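Local coordinates for Tb427.07.360- putative uncharacterized metacyclic invariant surface protein from Trypanosoma brucei (Trypanosoma brucei, PDB 5VTL), which is of unknown function but is an invariant surface protein of the metacyclic trypanosome, built as an extended bundle of helices, at residues S39-G44 / V189-A194; W142-A147 / A168-E173. All coordinates share one frame; numbering follows the deposited sequence.

Contact 1: residues S39-G44 / V189-A194; sequences SKAREG and VAARAA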
ATOM      1  N   SER A  39     -17.683   3.418  -0.384  1.00  5.97           N
ATOM      2  CA  SER A  39     -19.078   3.009  -0.292  1.00  4.99           C
ATOM      3  C   SER A  39     -19.896   4.079   0.425  1.00  7.33           C
ATOM      4  O   SER A  39     -21.046   4.362   0.042  1.00  9.16           O
ATOM      5  CB  SER A  39     -19.199   1.649   0.413  1.00  6.68           C
ATOM      6  OG  SER A  39     -18.539   0.640  -0.319  1.00  8.85           O
ATOM      7  N   LYS A  40     -19.310   4.689   1.452  1.00  5.93           N
ATOM      8  CA  LYS A  40     -20.008   5.713   2.202  1.00  8.52           C
ATOM      9  C   LYS A  40     -20.272   6.914   1.260  1.00 12.79           C
ATOM     10  O   LYS A  40     -21.331   7.555   1.317  1.00  7.85           O
ATOM     11  CB  LYS A  40     -19.191   6.148   3.410  1.00 14.74           C
ATOM     12  CG  LYS A  40     -19.884   7.202   4.272  1.00 36.59           C
ATOM     13  CD  LYS A  40     -19.065   7.595   5.516  1.00 56.11           C
ATOM     14  CE  LYS A  40     -18.923   6.477   6.541  1.00 48.20           C
ATOM     15  NZ  LYS A  40     -20.215   6.086   7.183  1.00 71.69           N
ATOM     16  N   ALA A  41     -19.310   7.201   0.390  1.00  9.56           N
ATOM     17  CA  ALA A  41     -19.461   8.302  -0.565  1.00  5.66           C
ATOM     18  C   ALA A  41     -20.578   8.020  -1.562  1.00  6.63           C
ATOM     19  O   ALA A  41     -21.361   8.893  -1.909  1.00  6.47           O
ATOM     20  CB  ALA A  41     -18.137   8.575  -1.284  1.00 11.13           C
ATOM     21  N   ARG A  42     -20.656   6.790  -2.024  1.00  5.42           N
ATOM     22  CA  ARG A  42     -21.696   6.419  -2.955  1.00  5.81           C
ATOM     23  C   ARG A  42     -23.061   6.515  -2.266  1.00  9.10           C
ATOM     24  O   ARG A  42     -24.047   6.984  -2.850  1.00  8.41           O
ATOM     25  CB  ARG A  42     -21.420   5.016  -3.494  1.00  3.94           C
ATOM     26  CG  ARG A  42     -22.492   4.444  -4.441  1.00  7.24           C
ATOM     27  CD  ARG A  42     -23.546   3.615  -3.721  1.00  8.94           C
ATOM     28  NE  ARG A  42     -22.936   2.469  -3.072  1.00 11.22           N
ATOM     29  CZ  ARG A  42     -23.486   1.760  -2.097  1.00 11.00           C
ATOM     30  NH1 ARG A  42     -24.688   2.063  -1.619  1.00 10.37           N
ATOM     31  NH2 ARG A  42     -22.805   0.756  -1.568  1.00 13.90           N
ATOM     32  N   GLU A  43     -23.130   6.074  -1.022  1.00  9.28           N
ATOM     33  CA  GLU A  43     -24.380   6.214  -0.260  1.00  8.68           C
ATOM     34  C   GLU A  43     -24.811   7.693  -0.189  1.00  8.55           C
ATOM     35  O   GLU A  43     -25.981   8.019  -0.349  1.00 10.68           O
ATOM     36  CB  GLU A  43     -24.202   5.644   1.147  1.00  9.92           C
ATOM     37  CG  GLU A  43     -24.258   4.130   1.187  1.00 14.46           C
ATOM     38  CD  GLU A  43     -23.690   3.558   2.491  1.00 20.17           C
ATOM     39  OE1 GLU A  43     -23.337   4.356   3.382  1.00 20.77           O
ATOM     40  OE2 GLU A  43     -23.564   2.326   2.597  1.00 23.73           O
ATOM     41  N   GLY A  44     -23.850   8.583   0.011  1.00  6.18           N
ATOM     42  CA  GLY A  44     -24.115  10.008   0.050  1.00  8.27           C
ATOM     43  C   GLY A  44     -24.633  10.526  -1.282  1.00  9.00           C
ATOM     44  O   GLY A  44     -25.443  11.451  -1.328  1.00  6.02           O
ATOM     45  N   VAL A 189     -10.793   8.753  -3.317  1.00  9.51           N
ATOM     46  CA  VAL A 189     -10.781  10.187  -3.584  1.00 10.27           C
ATOM     47  C   VAL A 189     -11.793  10.541  -4.685  1.00  9.33           C
ATOM     48  O   VAL A 189     -12.503  11.525  -4.581  1.00  6.34           O
ATOM     49  CB  VAL A 189      -9.386  10.638  -4.026  1.00 11.28           C
ATOM     50  CG1 VAL A 189      -9.399  12.097  -4.486  1.00 12.58           C
ATOM     51  CG2 VAL A 189      -8.395  10.449  -2.892  1.00 13.41           C
ATOM     52  N   ALA A 190     -11.838   9.728  -5.736  1.00  5.05           N
ATOM     53  CA  ALA A 190     -12.787   9.905  -6.836  1.00  7.30           C
ATOM     54  C   ALA A 190     -14.229   9.781  -6.372  1.00  7.94           C
ATOM     55  O   ALA A 190     -15.075  10.566  -6.778  1.00  7.46           O
ATOM     56  CB  ALA A 190     -12.504   8.876  -7.945  1.00  8.42           C
ATOM     57  N   ALA A 191     -14.518   8.801  -5.517  1.00  7.79           N
ATOM     58  CA  ALA A 191     -15.863   8.612  -4.980  1.00  7.88           C
ATOM     59  C   ALA A 191     -16.289   9.836  -4.175  1.00  8.76           C
ATOM     60  O   ALA A 191     -17.426  10.304  -4.290  1.00  8.58           O
ATOM     61  CB  ALA A 191     -15.929   7.356  -4.113  1.00  4.87           C
ATOM     62  N   ARG A 192     -15.378  10.348  -3.358  1.00  6.60           N
ATOM     63  CA  ARG A 192     -15.695  11.494  -2.508  1.00  6.05           C
ATOM     64  C   ARG A 192     -15.845  12.745  -3.379  1.00  6.60           C
ATOM     65  O   ARG A 192     -16.647  13.627  -3.074  1.00  7.27           O
ATOM     66  CB  ARG A 192     -14.621  11.674  -1.430  1.00  9.31           C
ATOM     67  CG  ARG A 192     -14.665  10.642  -0.310  1.00 10.06           C
ATOM     68  CD  ARG A 192     -15.861  10.909   0.574  1.00 20.84           C
ATOM     69  NE  ARG A 192     -15.965  10.042   1.746  1.00 22.16           N
ATOM     70  CZ  ARG A 192     -17.056   9.963   2.505  1.00 40.86           C
ATOM     71  NH1 ARG A 192     -18.142  10.696   2.218  1.00 23.32           N
ATOM     72  NH2 ARG A 192     -17.070   9.162   3.557  1.00 39.75           N
ATOM     73  N   ALA A 193     -15.100  12.830  -4.480  1.00  5.84           N
ATOM     74  CA  ALA A 193     -15.245  13.979  -5.383  1.00  6.47           C
ATOM     75  C   ALA A 193     -16.607  13.963  -6.066  1.00  5.55           C
ATOM     76  O   ALA A 193     -17.242  15.022  -6.231  1.00  9.36           O
ATOM     77  CB  ALA A 193     -14.131  14.024  -6.423  1.00 10.71           C
ATOM     78  N   ALA A 194     -17.073  12.775  -6.438  1.00  6.61           N
ATOM     79  CA  ALA A 194     -18.433  12.634  -6.954  1.00  7.48           C
ATOM     80  C   ALA A 194     -19.478  13.031  -5.920  1.00  6.38           C
ATOM     81  O   ALA A 194     -20.456  13.682  -6.240  1.00  7.53           O
ATOM     82  CB  ALA A 194     -18.685  11.200  -7.422  1.00  9.43           C
TER
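Ala41 and Ala191 meet methyl to methyl, with Ala41 CB 3.8 Å from Ala191 CB. Ala41 CB also lies 3.5 Å from Ala191 O, against the backbone of the facing helix. Such small side chains let the helices come close: the axes of the two short segments approach to 8.3 Å, and Ala41 CA is 5.3 Å from Arg192 CA. Ala191 also touches Ala79 of helix 63-102, and Ala194, one turn on, touches Ala76 there.

The second group of contacts belongs to the long arm of Arg192. Its CG stands anti to the carbonyl carbon (chi1 -73°), and a bend at chi2 brings the chain across to helix 4-58. Arg192 CD packs 3.8 Å from Ala41 CB. The guanidinium then lays one face over the backbone of helix 4-58, with Ala41 N 4.0 Å above its plane and toward the rim. Arg192 NH2 reaches the aliphatic part of Lys40, 3.2 Å from CD. The Lys40 chain bends away at chi3 and chi4, which leaves Lys40 NZ 5.7 Å from Arg192 NH2.

The charged end of Arg192 is held by acids outside the two segments. NH1 makes a salt bridge to Glu195, on its own helix, and NH2 makes one to Asp37 on helix 4-58. These bonds fix the direction of the guanidinium and probably offset the nearby lysine charge.

The segments run nearly parallel, at 16°. Brought close by facing alanines, they form part of the long helical bundle, consistent with the glutamic acid/alanine-rich protein family of Trypanosoma.

Contact 2: residues W142-A147 / A168-E173; sequences WVLKKA and ADLRAE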
ATOM      1  N   TRP A 142      10.843   1.029  -1.209  1.00  5.80           N
ATOM      2  CA  TRP A 142      12.044   1.884  -1.165  1.00  8.74           C
ATOM      3  C   TRP A 142      13.106   1.220  -0.276  1.00  5.45           C
ATOM      4  O   TRP A 142      14.270   1.110  -0.655  1.00  4.58           O
ATOM      5  CB  TRP A 142      11.715   3.321  -0.698  1.00  5.35           C
ATOM      6  CG  TRP A 142      12.929   4.223  -0.618  1.00  6.19           C
ATOM      7  CD1 TRP A 142      13.454   5.011  -1.624  1.00  5.93           C
ATOM      8  CD2 TRP A 142      13.773   4.432   0.528  1.00  6.01           C
ATOM      9  NE1 TRP A 142      14.555   5.688  -1.163  1.00  7.01           N
ATOM     10  CE2 TRP A 142      14.775   5.351   0.148  1.00  7.93           C
ATOM     11  CE3 TRP A 142      13.779   3.933   1.837  1.00  6.50           C
ATOM     12  CZ2 TRP A 142      15.767   5.763   1.017  1.00  8.16           C
ATOM     13  CZ3 TRP A 142      14.762   4.349   2.691  1.00  9.07           C
ATOM     14  CH2 TRP A 142      15.747   5.258   2.273  1.00  6.87           C
ATOM     15  N   VAL A 143      12.698   0.746   0.902  1.00  7.15           N
ATOM     16  CA  VAL A 143      13.608   0.029   1.789  1.00  5.55           C
ATOM     17  C   VAL A 143      14.185  -1.231   1.126  1.00  9.80           C
ATOM     18  O   VAL A 143      15.361  -1.526   1.275  1.00  5.34           O
ATOM     19  CB  VAL A 143      12.897  -0.369   3.110  1.00  4.71           C
ATOM     20  CG1 VAL A 143      13.796  -1.266   3.992  1.00  5.91           C
ATOM     21  CG2 VAL A 143      12.460   0.887   3.873  1.00  5.24           C
ATOM     22  N   LEU A 144      13.366  -1.986   0.402  1.00  5.75           N
ATOM     23  CA  LEU A 144      13.886  -3.182  -0.267  1.00  7.26           C
ATOM     24  C   LEU A 144      14.897  -2.814  -1.354  1.00  5.79           C
ATOM     25  O   LEU A 144      15.874  -3.524  -1.562  1.00  4.74           O
ATOM     26  CB  LEU A 144      12.759  -4.029  -0.873  1.00  5.31           C
ATOM     27  CG  LEU A 144      11.740  -4.636   0.097  1.00  3.63           C
ATOM     28  CD1 LEU A 144      10.662  -5.334  -0.692  1.00  6.40           C
ATOM     29  CD2 LEU A 144      12.379  -5.592   1.057  1.00  8.99           C
ATOM     30  N   LYS A 145      14.665  -1.705  -2.040  1.00  5.25           N
ATOM     31  CA  LYS A 145      15.615  -1.201  -3.021  1.00  5.35           C
ATOM     32  C   LYS A 145      16.942  -0.852  -2.362  1.00  5.26           C
ATOM     33  O   LYS A 145      17.999  -1.249  -2.823  1.00  7.49           O
ATOM     34  CB  LYS A 145      15.064   0.049  -3.719  1.00  9.48           C
ATOM     35  CG  LYS A 145      16.057   0.733  -4.657  1.00  6.64           C
ATOM     36  CD  LYS A 145      15.422   1.903  -5.402  1.00 12.27           C
ATOM     37  CE  LYS A 145      14.975   2.997  -4.477  1.00 17.03           C
ATOM     38  NZ  LYS A 145      14.572   4.220  -5.208  1.00 19.89           N
ATOM     39  N   LYS A 146      16.885  -0.080  -1.284  1.00  4.99           N
ATOM     40  CA  LYS A 146      18.112   0.293  -0.582  1.00  3.73           C
ATOM     41  C   LYS A 146      18.870  -0.925  -0.063  1.00  5.28           C
ATOM     42  O   LYS A 146      20.091  -0.946  -0.050  1.00  5.88           O
ATOM     43  CB  LYS A 146      17.783   1.228   0.585  1.00  4.72           C
ATOM     44  CG  LYS A 146      17.243   2.573   0.156  1.00  9.93           C
ATOM     45  CD  LYS A 146      18.298   3.361  -0.646  1.00 14.09           C
ATOM     46  CE  LYS A 146      17.749   3.982  -1.895  1.00 17.56           C
ATOM     47  NZ  LYS A 146      18.763   4.930  -2.470  1.00 18.89           N
ATOM     48  N   ALA A 147      18.134  -1.933   0.378  1.00  4.34           N
ATOM     49  CA  ALA A 147      18.738  -3.162   0.884  1.00  5.59           C
ATOM     50  C   ALA A 147      19.586  -3.854  -0.187  1.00  3.72           C
ATOM     51  O   ALA A 147      20.737  -4.251   0.050  1.00  5.23           O
ATOM     52  CB  ALA A 147      17.657  -4.080   1.403  1.00  7.93           C
ATOM     53  N   ALA A 168      14.236  -9.998  -7.303  1.00 11.36           N
ATOM     54  CA  ALA A 168      13.448  -9.338  -8.337  1.00 14.68           C
ATOM     55  C   ALA A 168      11.949  -9.659  -8.204  1.00 12.06           C
ATOM     56  O   ALA A 168      11.106  -8.784  -8.361  1.00  9.05           O
ATOM     57  CB  ALA A 168      13.956  -9.736  -9.702  1.00 12.49           C
ATOM     58  N   ASP A 169      11.638 -10.916  -7.899  1.00 11.82           N
ATOM     59  CA  ASP A 169      10.244 -11.372  -7.818  1.00 11.36           C
ATOM     60  C   ASP A 169       9.543 -10.696  -6.642  1.00 13.63           C
ATOM     61  O   ASP A 169       8.476 -10.113  -6.804  1.00 11.04           O
ATOM     62  CB  ASP A 169      10.196 -12.883  -7.656  1.00  9.87           C
ATOM     63  CG  ASP A 169      10.286 -13.629  -8.984  1.00 40.95           C
ATOM     64  OD1 ASP A 169      10.648 -13.010 -10.011  1.00 41.13           O
ATOM     65  OD2 ASP A 169      10.000 -14.852  -8.999  1.00 41.64           O
ATOM     66  N   LEU A 170      10.154 -10.773  -5.462  1.00  8.40           N
ATOM     67  CA  LEU A 170       9.600 -10.119  -4.275  1.00  9.86           C
ATOM     68  C   LEU A 170       9.378  -8.636  -4.512  1.00  9.00           C
ATOM     69  O   LEU A 170       8.318  -8.076  -4.161  1.00  8.89           O
ATOM     70  CB  LEU A 170      10.535 -10.290  -3.088  1.00  5.49           C
ATOM     71  CG  LEU A 170      10.203  -9.480  -1.844  1.00  5.04           C
ATOM     72  CD1 LEU A 170       8.762  -9.710  -1.387  1.00  8.40           C
ATOM     73  CD2 LEU A 170      11.186  -9.875  -0.743  1.00 12.16           C
ATOM     74  N   ARG A 171      10.383  -7.995  -5.095  1.00  8.26           N
ATOM     75  CA  ARG A 171      10.308  -6.557  -5.311  1.00 11.42           C
ATOM     76  C   ARG A 171       9.229  -6.193  -6.311  1.00 10.54           C
ATOM     77  O   ARG A 171       8.550  -5.176  -6.153  1.00  7.91           O
ATOM     78  CB  ARG A 171      11.677  -6.024  -5.706  1.00 12.66           C
ATOM     79  CG  ARG A 171      12.628  -6.110  -4.509  1.00  7.58           C
ATOM     80  CD  ARG A 171      13.959  -5.478  -4.786  1.00 12.20           C
ATOM     81  NE  ARG A 171      13.767  -4.122  -5.266  1.00 12.08           N
ATOM     82  CZ  ARG A 171      14.575  -3.493  -6.112  1.00 13.29           C
ATOM     83  NH1 ARG A 171      15.652  -4.100  -6.594  1.00 15.11           N
ATOM     84  NH2 ARG A 171      14.291  -2.250  -6.480  1.00 16.26           N
ATOM     85  N   ALA A 172       9.028  -7.062  -7.298  1.00  9.15           N
ATOM     86  CA  ALA A 172       7.940  -6.894  -8.254  1.00  7.09           C
ATOM     87  C   ALA A 172       6.591  -7.077  -7.562  1.00  9.28           C
ATOM     88  O   ALA A 172       5.675  -6.300  -7.796  1.00  9.38           O
ATOM     89  CB  ALA A 172       8.092  -7.862  -9.410  1.00  9.16           C
ATOM     90  N   GLU A 173       6.468  -8.069  -6.687  1.00  7.39           N
ATOM     91  CA  GLU A 173       5.209  -8.294  -5.988  1.00  6.54           C
ATOM     92  C   GLU A 173       4.901  -7.143  -5.043  1.00  6.52           C
ATOM     93  O   GLU A 173       3.748  -6.716  -4.920  1.00  6.74           O
ATOM     94  CB  GLU A 173       5.243  -9.582  -5.166  1.00 10.75           C
ATOM     95  CG  GLU A 173       5.166 -10.869  -5.953  1.00 20.52           C
ATOM     96  CD  GLU A 173       3.842 -11.072  -6.656  1.00 14.82           C
ATOM     97  OE1 GLU A 173       2.780 -11.092  -5.997  1.00 14.04           O
ATOM     98  OE2 GLU A 173       3.881 -11.224  -7.882  1.00 21.96           O
TER
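Arg171 reaches across to helix 141-154, with its aliphatic part against Leu144 and its guanidinium over the backbone at Lys145. Arg171 CG lies 4.2 Å from Leu144 CB. The chain then bends at chi3 (53°), which turns the flat end onto the backbone. One face of the guanidinium covers Lys145 CA, which sits 3.7 Å above the plane and toward the rim. Leu144 O lies over the same face.

Lys145 crosses the end of Arg171 at a slant. Arg171 NH2 is 3.7 Å from Lys145 CB, so the arginine touches the base of the lysine and not its amine. With CG anti to the backbone N (chi1 174°) and a bend at chi3, the lysine chain leads away from helix 157-209. Lys145 NZ ends 6.6 Å from Arg171 NH2, which keeps the like charges apart.

Leu144 and Leu170 each point toward the facing helix, on the buried side. Leu144 CD1 meets Leu170 CG at 4.3 Å. Leu170 continues inward to Leu17 of helix 4-58 and to Ala97 and Ala101 of helix 63-102, while Leu144 touches Val139.

The segment axes stay 10.5 Å apart and run at 160°, close to antiparallel. Joined by a short turn, the two helices form a helical hairpin, with leucines on its buried side and Lys145 and Arg171 at the margin. One arm, helix 157-209, continues into the long bundle, while helix 141-154 packs against helix 4-58.

Overall arrangement
Both contacts use helix 157-209, at places 21 residues apart. Their centres are 33 Å apart, their nearest atoms about 21 Å, and they lie on opposite sides of the centre of the chain. Contact 1 joins this helix to helix 4-58, pairing parts of the sequence 145 residues apart. Contact 2 lies between those two parts in the sequence and joins the same helix to its predecessor, helix 141-154. The Cys152-Cys160 disulfide also links these two helices. Helix 63-102 borders both sites. Helix 157-209 thus runs from the local hairpin into the long bundle, connecting the two regions of this extended, single-chain protein.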